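Local coordinates for protein transcriptional regulator, LacI family (Corynebacterium glutamicum, PDB 3H5T) that acts as an inositol-dependent transcriptional activator of the inositol phosphate synthase gene and regulates other genes, most likely of inositol-derived cell wall component and mycothiol synthesis, at residues D313-I318 against T349-G354; C274-L279 against G302-H307; P179-L184 against M229-E234. All blocks are in the same frame, centred on the assembly; numbering follows the deposited sequence.

Contact 1 (D313-I318 against T349-G354); sequences DLTTVI and TSFHPG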
# COMPACT_ATOMS: atom_id res chain seq x y z
N ASP A 313 7.80 -8.44 14.75
CA ASP A 313 7.48 -9.82 14.42
C ASP A 313 5.99 -10.03 14.69
O ASP A 313 5.60 -10.95 15.41
CB ASP A 313 8.30 -10.81 15.25
CG ASP A 313 8.16 -12.23 14.74
OD1 ASP A 313 8.33 -12.43 13.52
OD2 ASP A 313 7.88 -13.14 15.54
N LEU A 314 5.19 -9.15 14.11
CA LEU A 314 3.73 -9.19 14.25
C LEU A 314 3.19 -10.29 13.34
O LEU A 314 3.68 -10.47 12.23
CB LEU A 314 3.15 -7.85 13.80
CG LEU A 314 1.63 -7.65 13.79
CD1 LEU A 314 1.19 -7.41 15.21
CD2 LEU A 314 1.25 -6.45 12.89
N THR A 315 2.18 -11.02 13.80
CA THR A 315 1.58 -12.05 12.96
C THR A 315 0.82 -11.22 11.93
O THR A 315 0.03 -10.35 12.30
CB THR A 315 0.59 -12.91 13.74
OG1 THR A 315 1.27 -13.54 14.83
CG2 THR A 315 -0.01 -13.96 12.84
N THR A 316 1.06 -11.46 10.64
CA THR A 316 0.41 -10.65 9.62
C THR A 316 0.52 -11.24 8.20
O THR A 316 1.19 -12.25 7.99
CB THR A 316 1.03 -9.21 9.65
OG1 THR A 316 0.32 -8.35 8.75
CG2 THR A 316 2.52 -9.27 9.25
N VAL A 317 -0.15 -10.60 7.25
CA VAL A 317 -0.13 -11.03 5.85
C VAL A 317 0.85 -10.13 5.08
O VAL A 317 0.66 -8.92 5.01
CB VAL A 317 -1.54 -10.89 5.19
CG1 VAL A 317 -1.48 -11.27 3.73
CG2 VAL A 317 -2.55 -11.76 5.93
N ILE A 318 1.90 -10.71 4.52
CA ILE A 318 2.85 -9.88 3.79
C ILE A 318 2.38 -9.61 2.38
O ILE A 318 2.06 -10.52 1.62
CB ILE A 318 4.26 -10.51 3.75
CG1 ILE A 318 4.76 -10.71 5.19
CG2 ILE A 318 5.21 -9.59 2.96
CD1 ILE A 318 6.20 -11.12 5.27
N THR A 349 0.48 -12.85 -1.95
CA THR A 349 0.83 -12.46 -0.60
C THR A 349 1.36 -13.71 0.08
O THR A 349 1.25 -14.81 -0.46
CB THR A 349 -0.40 -11.97 0.19
OG1 THR A 349 -1.27 -13.08 0.46
CG2 THR A 349 -1.16 -10.91 -0.59
N SER A 350 1.94 -13.56 1.26
CA SER A 350 2.45 -14.71 2.00
C SER A 350 2.23 -14.44 3.48
O SER A 350 2.51 -13.35 3.96
CB SER A 350 3.93 -14.92 1.72
OG SER A 350 4.69 -13.78 2.09
N PHE A 351 1.72 -15.43 4.19
CA PHE A 351 1.46 -15.29 5.60
C PHE A 351 2.76 -15.25 6.40
O PHE A 351 3.73 -15.90 6.04
CB PHE A 351 0.58 -16.44 6.09
CG PHE A 351 0.09 -16.27 7.51
CD1 PHE A 351 -0.58 -15.11 7.89
CD2 PHE A 351 0.31 -17.27 8.45
CE1 PHE A 351 -1.02 -14.94 9.21
CE2 PHE A 351 -0.13 -17.11 9.77
CZ PHE A 351 -0.79 -15.94 10.15
N HIS A 352 2.76 -14.48 7.48
CA HIS A 352 3.93 -14.34 8.34
C HIS A 352 3.51 -14.79 9.75
O HIS A 352 2.99 -14.00 10.53
CB HIS A 352 4.39 -12.88 8.36
CG HIS A 352 5.65 -12.65 9.12
ND1 HIS A 352 5.68 -11.97 10.32
CD2 HIS A 352 6.93 -12.98 8.85
CE1 HIS A 352 6.92 -11.90 10.76
NE2 HIS A 352 7.71 -12.50 9.88
N PRO A 353 3.73 -16.08 10.08
CA PRO A 353 3.37 -16.65 11.38
C PRO A 353 3.59 -15.70 12.55
O PRO A 353 2.75 -15.61 13.44
CB PRO A 353 4.25 -17.89 11.45
CG PRO A 353 4.24 -18.36 10.04
CD PRO A 353 4.48 -17.07 9.27
N GLY A 354 4.71 -14.99 12.54
CA GLY A 354 4.99 -14.02 13.58
C GLY A 354 5.01 -14.53 15.01
O GLY A 354 5.17 -15.73 15.26
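T316 and I318 form hydrogen-bonded antiparallel pairs with H352 and S350, and V317 faces F351 in the non-hydrogen-bonded pair between them, the axes of strands 316-318 and 350-352 running 143° apart. Four backbone bonds carry this ladder, with H352 N to T316 O and I318 N to S350 O both at 2.8 Å. Beyond the ladder H352 adds a bond of its own: ND1 donates to L314 O at 3.1 Å, and since that oxygen is 2° out of the imidazole plane, the bond fixes the rotation of the ring. With CG anti to the backbone N (chi1 -175°), the ring lies along the side of the sheet that carries T316 and I318, and I318 CG1 packs on H352 CB at 3.9 Å. OD1 of D313 comes obliquely to CE1 of H352, 3.1 Å away, the carboxylate turned nearly perpendicular to the imidazole. Here strand 316-318, at one edge of its sheet, is added to strand 344-352 against the parallel order of the remaining strands, within the mixed sheet of the periplasmic-binding-protein-like fold. On the side of V317, T315 CG2 approaches F351 CZ obliquely at 3.4 Å, while P353 N lies over the rim of one face of that ring; helix 178-186 also packs against it. T315 OG1 donates to P353 O at 2.9 Å and is hydrogen-bonded to the hydroxyl of T356. V317 CG1 reaches T349 OG1 at 3.7 Å.

Contact 2 (C274-L279 against G302-H307); sequences CTVDAL and GFDGTH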
# COMPACT_ATOMS: atom_id res chain seq x y z
N CYS A 274 -7.01 -7.42 12.55
CA CYS A 274 -6.99 -6.13 11.89
C CYS A 274 -6.89 -6.26 10.38
O CYS A 274 -6.25 -7.17 9.86
CB CYS A 274 -5.81 -5.30 12.38
SG CYS A 274 -5.86 -4.94 14.11
N THR A 275 -7.51 -5.32 9.69
CA THR A 275 -7.52 -5.28 8.24
C THR A 275 -6.23 -4.65 7.70
O THR A 275 -5.89 -4.82 6.52
CB THR A 275 -8.73 -4.47 7.76
OG1 THR A 275 -9.92 -5.25 7.92
CG2 THR A 275 -8.58 -4.06 6.32
N VAL A 276 -5.52 -3.94 8.56
CA VAL A 276 -4.28 -3.28 8.17
C VAL A 276 -3.30 -3.18 9.35
O VAL A 276 -3.73 -2.93 10.48
CB VAL A 276 -4.62 -1.87 7.60
CG1 VAL A 276 -3.99 -0.77 8.43
CG2 VAL A 276 -4.19 -1.79 6.16
N ASP A 277 -2.01 -3.39 9.10
CA ASP A 277 -0.99 -3.34 10.17
C ASP A 277 -1.13 -2.12 11.08
O ASP A 277 -0.96 -2.23 12.30
CB ASP A 277 0.43 -3.33 9.60
CG ASP A 277 0.89 -4.69 9.13
OD1 ASP A 277 0.19 -5.70 9.36
OD2 ASP A 277 1.99 -4.75 8.52
N ALA A 278 -1.42 -0.97 10.50
CA ALA A 278 -1.56 0.27 11.27
C ALA A 278 -2.50 0.06 12.44
O ALA A 278 -2.21 0.48 13.56
CB ALA A 278 -2.08 1.39 10.38
N LEU A 279 -3.62 -0.60 12.18
CA LEU A 279 -4.62 -0.87 13.21
C LEU A 279 -4.06 -1.77 14.30
O LEU A 279 -4.37 -1.59 15.48
CB LEU A 279 -5.86 -1.52 12.59
CG LEU A 279 -6.81 -0.63 11.79
CD1 LEU A 279 -7.86 -1.51 11.14
CD2 LEU A 279 -7.47 0.39 12.70
N GLY A 302 -2.28 -8.77 11.74
CA GLY A 302 -2.23 -7.59 10.91
C GLY A 302 -2.31 -7.95 9.44
O GLY A 302 -2.56 -9.10 9.10
N PHE A 303 -2.10 -6.96 8.57
CA PHE A 303 -2.13 -7.17 7.13
C PHE A 303 -1.35 -6.03 6.46
O PHE A 303 -1.67 -4.86 6.67
CB PHE A 303 -3.57 -7.20 6.60
CG PHE A 303 -3.70 -7.68 5.18
CD1 PHE A 303 -4.35 -8.89 4.90
CD2 PHE A 303 -3.18 -6.95 4.12
CE1 PHE A 303 -4.46 -9.36 3.59
CE2 PHE A 303 -3.29 -7.41 2.79
CZ PHE A 303 -3.93 -8.61 2.53
N ASP A 304 -0.34 -6.41 5.68
CA ASP A 304 0.54 -5.50 4.93
C ASP A 304 1.99 -5.97 4.97
O ASP A 304 2.62 -6.18 3.92
CB ASP A 304 0.49 -4.06 5.45
CG ASP A 304 -0.52 -3.22 4.70
OD1 ASP A 304 -1.03 -3.70 3.67
OD2 ASP A 304 -0.80 -2.08 5.14
N GLY A 305 2.52 -6.13 6.18
CA GLY A 305 3.90 -6.56 6.33
C GLY A 305 4.89 -5.41 6.26
O GLY A 305 5.98 -5.57 5.72
N THR A 306 4.52 -4.26 6.81
CA THR A 306 5.40 -3.10 6.80
C THR A 306 6.65 -3.42 7.61
O THR A 306 6.65 -4.34 8.43
CB THR A 306 4.72 -1.83 7.40
OG1 THR A 306 4.43 -2.03 8.79
CG2 THR A 306 3.41 -1.52 6.66
N HIS A 307 7.71 -2.65 7.37
CA HIS A 307 8.98 -2.82 8.06
C HIS A 307 8.82 -2.88 9.58
O HIS A 307 9.45 -3.69 10.25
CB HIS A 307 9.93 -1.68 7.65
CG HIS A 307 11.29 -1.78 8.24
ND1 HIS A 307 11.57 -1.45 9.55
CD2 HIS A 307 12.47 -2.19 7.71
CE1 HIS A 307 12.85 -1.65 9.80
NE2 HIS A 307 13.42 -2.10 8.69
O HOH W 1 -0.78 -0.54 7.59
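D277, the first residue of helix 277-289, binds the backbone of F303, G305 and T306 where two parallel strands, 271-274 and 299-302, end side by side; strand, helix and strand make a beta-alpha-beta crossover, and in LacI-family relatives the loops at such strand ends border the effector cleft. First the backbone: D277 N donates to F303 O at 2.9 Å from above the carbonyl plane, and the CA-H of V276, the N-cap residue, points at the same oxygen.

The side-chain bonds converge on the carboxylate. OD2 of D277 accepts two amides that approach differently, T306 N at 3.1 Å nearly along the C-O axis and G305 N at 2.8 Å from 35° above the carboxylate plane. With CG beside its own backbone N (chi1 -77°), the group reaches this turn, and OD1 is hydrogen-bonded to the hydroxyl of T316, so both oxygens are engaged in a buried setting.

Looser contacts and a water complete the junction. F303 CB makes van der Waals contact with the carbonyl O of T275 at 3.3 Å, and its ring a cation-pi contact with R224. One water accepts from A278 N at 3.0 Å and donates to D304 OD2 at 2.9 Å.

Contact 3 (P179-L184 against M229-E234); sequences PAAQAL and MEVFIE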
# COMPACT_ATOMS: atom_id res chain seq x y z
N PRO A 179 -5.37 -16.88 5.84
CA PRO A 179 -4.30 -17.37 6.72
C PRO A 179 -4.27 -16.72 8.11
O PRO A 179 -3.88 -17.35 9.09
CB PRO A 179 -3.04 -17.08 5.93
CG PRO A 179 -3.49 -17.28 4.53
CD PRO A 179 -4.82 -16.56 4.50
N ALA A 180 -4.69 -15.46 8.18
CA ALA A 180 -4.69 -14.74 9.44
C ALA A 180 -5.87 -15.13 10.34
O ALA A 180 -5.69 -15.39 11.54
CB ALA A 180 -4.72 -13.24 9.17
N ALA A 181 -7.07 -15.17 9.78
CA ALA A 181 -8.24 -15.54 10.57
C ALA A 181 -8.11 -17.01 10.98
O ALA A 181 -8.45 -17.39 12.10
CB ALA A 181 -9.50 -15.32 9.76
N GLN A 182 -7.61 -17.83 10.06
CA GLN A 182 -7.41 -19.25 10.32
C GLN A 182 -6.44 -19.45 11.48
O GLN A 182 -6.68 -20.27 12.36
CB GLN A 182 -6.86 -19.95 9.09
CG GLN A 182 -6.89 -21.45 9.22
CD GLN A 182 -8.29 -21.97 9.34
OE1 GLN A 182 -9.05 -21.98 8.37
NE2 GLN A 182 -8.67 -22.38 10.55
N ALA A 183 -5.34 -18.71 11.46
CA ALA A 183 -4.34 -18.81 12.51
C ALA A 183 -4.97 -18.50 13.87
O ALA A 183 -4.57 -19.07 14.88
CB ALA A 183 -3.18 -17.84 12.23
N LEU A 184 -5.95 -17.61 13.88
CA LEU A 184 -6.62 -17.26 15.13
C LEU A 184 -7.49 -18.41 15.59
O LEU A 184 -7.56 -18.71 16.78
CB LEU A 184 -7.49 -16.00 14.95
CG LEU A 184 -6.77 -14.66 14.84
CD1 LEU A 184 -7.79 -13.55 14.70
CD2 LEU A 184 -5.91 -14.44 16.08
N MET A 229 -14.28 -13.26 8.12
CA MET A 229 -15.56 -13.72 8.65
C MET A 229 -15.96 -15.08 8.08
O MET A 229 -16.62 -15.86 8.76
CB MET A 229 -16.65 -12.70 8.33
CG MET A 229 -17.90 -12.87 9.16
SD MET A 229 -17.61 -12.45 10.88
CE MET A 229 -17.77 -10.70 10.79
N GLU A 230 -15.57 -15.35 6.83
CA GLU A 230 -15.90 -16.62 6.20
C GLU A 230 -15.14 -17.76 6.87
O GLU A 230 -15.64 -18.88 6.96
CB GLU A 230 -15.58 -16.58 4.69
CG GLU A 230 -16.41 -15.53 3.94
CD GLU A 230 -16.15 -15.50 2.44
OE1 GLU A 230 -14.97 -15.44 2.03
OE2 GLU A 230 -17.13 -15.51 1.67
N VAL A 231 -13.94 -17.47 7.35
CA VAL A 231 -13.15 -18.48 8.03
C VAL A 231 -13.68 -18.70 9.45
O VAL A 231 -13.57 -19.80 9.99
CB VAL A 231 -11.66 -18.06 8.09
CG1 VAL A 231 -10.86 -19.05 8.95
CG2 VAL A 231 -11.09 -18.00 6.68
N PHE A 232 -14.26 -17.67 10.04
CA PHE A 232 -14.82 -17.80 11.39
C PHE A 232 -16.12 -18.59 11.35
O PHE A 232 -16.40 -19.39 12.24
CB PHE A 232 -15.07 -16.42 12.01
CG PHE A 232 -13.82 -15.62 12.24
CD1 PHE A 232 -12.58 -16.24 12.29
CD2 PHE A 232 -13.89 -14.25 12.46
CE1 PHE A 232 -11.43 -15.51 12.56
CE2 PHE A 232 -12.74 -13.51 12.73
CZ PHE A 232 -11.51 -14.14 12.78
N ILE A 233 -16.91 -18.35 10.31
CA ILE A 233 -18.18 -19.04 10.13
C ILE A 233 -17.95 -20.54 10.01
O ILE A 233 -18.67 -21.34 10.62
CB ILE A 233 -18.92 -18.52 8.87
CG1 ILE A 233 -19.54 -17.15 9.17
CG2 ILE A 233 -19.99 -19.50 8.43
CD1 ILE A 233 -20.24 -16.52 7.98
N GLU A 234 -16.95 -20.92 9.23
CA GLU A 234 -16.61 -22.33 9.03
C GLU A 234 -16.13 -22.94 10.34
O GLU A 234 -16.16 -24.16 10.51
CB GLU A 234 -15.52 -22.46 7.97
CG GLU A 234 -15.00 -23.89 7.76
CD GLU A 234 -16.05 -24.83 7.18
OE1 GLU A 234 -17.09 -25.06 7.84
OE2 GLU A 234 -15.84 -25.34 6.06
O HOH W 2 -12.10 -22.32 9.74
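The phenyl ring of F232 turns its edge to helix 178-186: A181 O lies in the ring plane, 3.6 Å from CE1, and L184 CD1 stands near that plane at the rim, 4.2 Å from CZ. The methyl of A181 comes in obliquely, with CB 3.4 Å from CE1 of F232. The ring arrives there because CG lies anti to the carbonyl carbon (chi1 -65°), which carries the phenyl from the flank of helix 221-235 into the groove between the two helices. The flat amide of Q182 is the second such group. Its chain bends at chi2 (63°) and crosses V231 at about a right angle, bringing OE1 to 3.5 Å from CG1 of V231. The other end of the amide is tied within its own helix, NE2 being hydrogen-bonded to D186.

Between F232 and Q182, A181 CB meets V231 CB at 3.9 Å. The short methyl of A181 is consistent with the 8.7 Å approach of the axes of the two short segments. Polar links across the groove are indirect: one water donates to V231 O at 2.9 Å and more weakly to OE1 of Q182.

Inward, L184 and F232 both reach I192, and L184 and A181 also touch L273, so the inner side of the helix pair rests on the sheet. The helices run in broadly the same direction, crossing at -33°, and flank strand 192-197 in the sequence, one before it and one after. Helices of like direction packed side by side over a largely parallel sheet are characteristic of the Rossmann-like alpha/beta subdomains of the periplasmic-binding-protein fold in LacI-family regulators.

How the contacts relate
Contact 2 is the most buried and lies nearest the chain centre, contact 1 is only partly buried at a sheet margin, and contact 3 is a buried helix interface farther out. Contact 1 lies in the seven-strand sheet, whereas contacts 2 and 3 belong to the five-strand sheet and its helices. Their chemistry follows: a backbone ladder in contact 1, a carboxylate gathering main-chain amides in contact 2, apolar side chains with a single water bridge, weak on one side, in contact 3. Besides the T316 hydroxyl, V317 O to D304 N joins contacts 1 and 2. Contact 3 meets contact 1 through the F351 ring, which packs on A180 and A183, but does not touch contact 2, the nearest atoms being about 5 Å apart.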